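Local structure of P43 (Trichuris muris, 6QIX) at residues C281-I286 and C340-H345. The protein is the major protein secreted by the whipworm, tethers to matrix and inhibits the function of interleukin-13. Numbering follows the deposited sequence.
Sequences CTLDKI and CKCCCH
Cys340 pairs with Leu283, and Cys342 with Cys281, as the two hydrogen-bonded pairs of an antiparallel ladder. In the first, Cys340 N reaches Leu283 O at 2.8 Å and Leu283 N reaches Cys340 O at 2.9 Å, the latter nearly straight at 175°. The second is a little more bent, at 157° for Cys281 N to Cys342 O (3.0 Å), with Cys342 N bonded to Cys281 O in return. All four side chains lie on one face, where small cysteines sit over the ladder while Cys281, Cys340 and Cys342 form disulfides with Cys241, Cys290 and Cys333, respectively. Leucine, the one larger apolar side chain here, reaches diagonally, its CD1 resting 3.9 Å from Cys342 SG. Beyond the ladder, Lys285 lays CG against Cys340 SG at 3.7 Å, and its extended chain carries NZ to a salt bridge with Glu335. Thr282 and Lys341, the intervening non-hydrogen-bonded pair, occupy the other face, side by side. A bend at chi2 (-74°) leans the lysine toward strand 281-284 and helps NZ donate to Thr282 OG1 at 2.9 Å. Strand 339-344 is thus the centre of a three-stranded, disulfide-rich sheet, flanked by 281-284 and 331-336; Phe292 of helix 292-310 packs against Leu283 and Cys340.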
loop_
_atom_site.group_PDB
_atom_site.type_symbol
_atom_site.label_atom_id
_atom_site.label_comp_id
_atom_site.label_asym_id
_atom_site.label_seq_id
_atom_site.Cartn_x
_atom_site.Cartn_y
_atom_site.Cartn_z
ATOM N N CYS A 281 20.770 6.279 6.251
ATOM C CA CYS A 281 20.770 7.736 6.163
ATOM C C CYS A 281 21.238 8.317 7.486
ATOM O O CYS A 281 20.777 7.872 8.546
ATOM C CB CYS A 281 19.374 8.311 5.879
ATOM S SG CYS A 281 18.681 7.860 4.248
ATOM N N THR A 282 22.102 9.351 7.422
ATOM C CA THR A 282 22.464 10.138 8.615
ATOM C C THR A 282 21.921 11.559 8.479
ATOM O O THR A 282 22.350 12.298 7.600
ATOM C CB THR A 282 23.977 10.148 8.823
ATOM O OG1 THR A 282 24.420 8.787 8.891
ATOM C CG2 THR A 282 24.359 10.921 10.086
ATOM N N LEU A 283 20.978 11.927 9.361
ATOM C CA LEU A 283 20.364 13.255 9.410
ATOM C C LEU A 283 20.618 13.943 10.746
ATOM O O LEU A 283 20.724 13.287 11.785
ATOM C CB LEU A 283 18.859 13.161 9.237
ATOM C CG LEU A 283 18.345 12.363 8.033
ATOM C CD1 LEU A 283 16.850 12.279 8.056
ATOM C CD2 LEU A 283 18.829 12.965 6.741
ATOM N N ASP A 284 20.635 15.277 10.724
ATOM C CA ASP A 284 20.601 16.046 11.968
ATOM C C ASP A 284 19.242 15.951 12.653
ATOM O O ASP A 284 18.206 15.774 12.015
ATOM C CB ASP A 284 20.920 17.510 11.694
ATOM C CG ASP A 284 22.349 17.708 11.291
ATOM O OD1 ASP A 284 23.232 17.137 11.966
ATOM O OD2 ASP A 284 22.585 18.408 10.286
ATOM N N LYS A 285 19.267 16.073 13.984
ATOM C CA LYS A 285 18.043 16.121 14.767
ATOM C C LYS A 285 17.310 17.415 14.475
ATOM O O LYS A 285 17.915 18.412 14.082
ATOM C CB LYS A 285 18.348 16.027 16.261
ATOM C CG LYS A 285 18.834 14.711 16.734
ATOM C CD LYS A 285 19.450 14.860 18.157
ATOM C CE LYS A 285 20.174 13.623 18.617
ATOM N NZ LYS A 285 20.556 13.674 20.074
ATOM N N ILE A 286 15.992 17.383 14.629
ATOM C CA ILE A 286 15.161 18.585 14.569
ATOM C C ILE A 286 14.393 18.685 15.881
ATOM O O ILE A 286 13.741 17.721 16.301
ATOM C CB ILE A 286 14.198 18.569 13.366
ATOM C CG1 ILE A 286 14.985 18.343 12.069
ATOM C CG2 ILE A 286 13.396 19.875 13.302
ATOM C CD1 ILE A 286 15.373 19.620 11.326
ATOM N N CYS A 340 20.453 11.257 13.649
ATOM C CA CYS A 340 19.339 10.373 13.372
ATOM C C CYS A 340 19.762 9.418 12.277
ATOM O O CYS A 340 20.215 9.877 11.241
ATOM C CB CYS A 340 18.112 11.164 12.878
ATOM S SG CYS A 340 17.526 12.381 14.103
ATOM N N LYS A 341 19.586 8.117 12.484
ATOM C CA LYS A 341 19.956 7.081 11.513
ATOM C C LYS A 341 18.680 6.457 10.975
ATOM O O LYS A 341 17.919 5.835 11.731
ATOM C CB LYS A 341 20.833 6.030 12.183
ATOM C CG LYS A 341 22.126 6.620 12.782
ATOM C CD LYS A 341 23.138 6.982 11.669
ATOM C CE LYS A 341 24.415 7.488 12.326
ATOM N NZ LYS A 341 25.465 7.784 11.346
ATOM N N CYS A 342 18.418 6.630 9.672
ATOM C CA CYS A 342 17.074 6.404 9.154
ATOM C C CYS A 342 17.076 5.467 7.956
ATOM O O CYS A 342 17.964 5.526 7.110
ATOM C CB CYS A 342 16.409 7.721 8.730
ATOM S SG CYS A 342 16.391 8.984 10.050
ATOM N N CYS A 343 16.029 4.657 7.886
ATOM C CA CYS A 343 15.752 3.780 6.755
ATOM C C CYS A 343 14.275 3.862 6.360
ATOM O O CYS A 343 13.404 4.143 7.187
ATOM C CB CYS A 343 16.058 2.290 7.098
ATOM S SG CYS A 343 17.669 1.964 7.835
ATOM N N CYS A 344 13.971 3.553 5.105
ATOM C CA CYS A 344 12.559 3.627 4.681
ATOM C C CYS A 344 11.920 2.254 4.483
ATOM O O CYS A 344 12.553 1.290 4.046
ATOM C CB CYS A 344 12.395 4.442 3.384
ATOM S SG CYS A 344 12.735 6.200 3.612
ATOM N N HIS A 345 10.651 2.182 4.816
ATOM C CA HIS A 345 9.848 0.992 4.641
ATOM C C HIS A 345 10.067 0.426 3.234
ATOM O O HIS A 345 9.970 1.178 2.252
ATOM C CB HIS A 345 8.371 1.373 4.857
ATOM C CG HIS A 345 7.438 0.212 4.824
ATOM N ND1 HIS A 345 7.302 -0.640 5.894
ATOM C CD2 HIS A 345 6.656 -0.286 3.836
ATOM C CE1 HIS A 345 6.424 -1.578 5.596
ATOM N NE2 HIS A 345 6.021 -1.390 4.346
#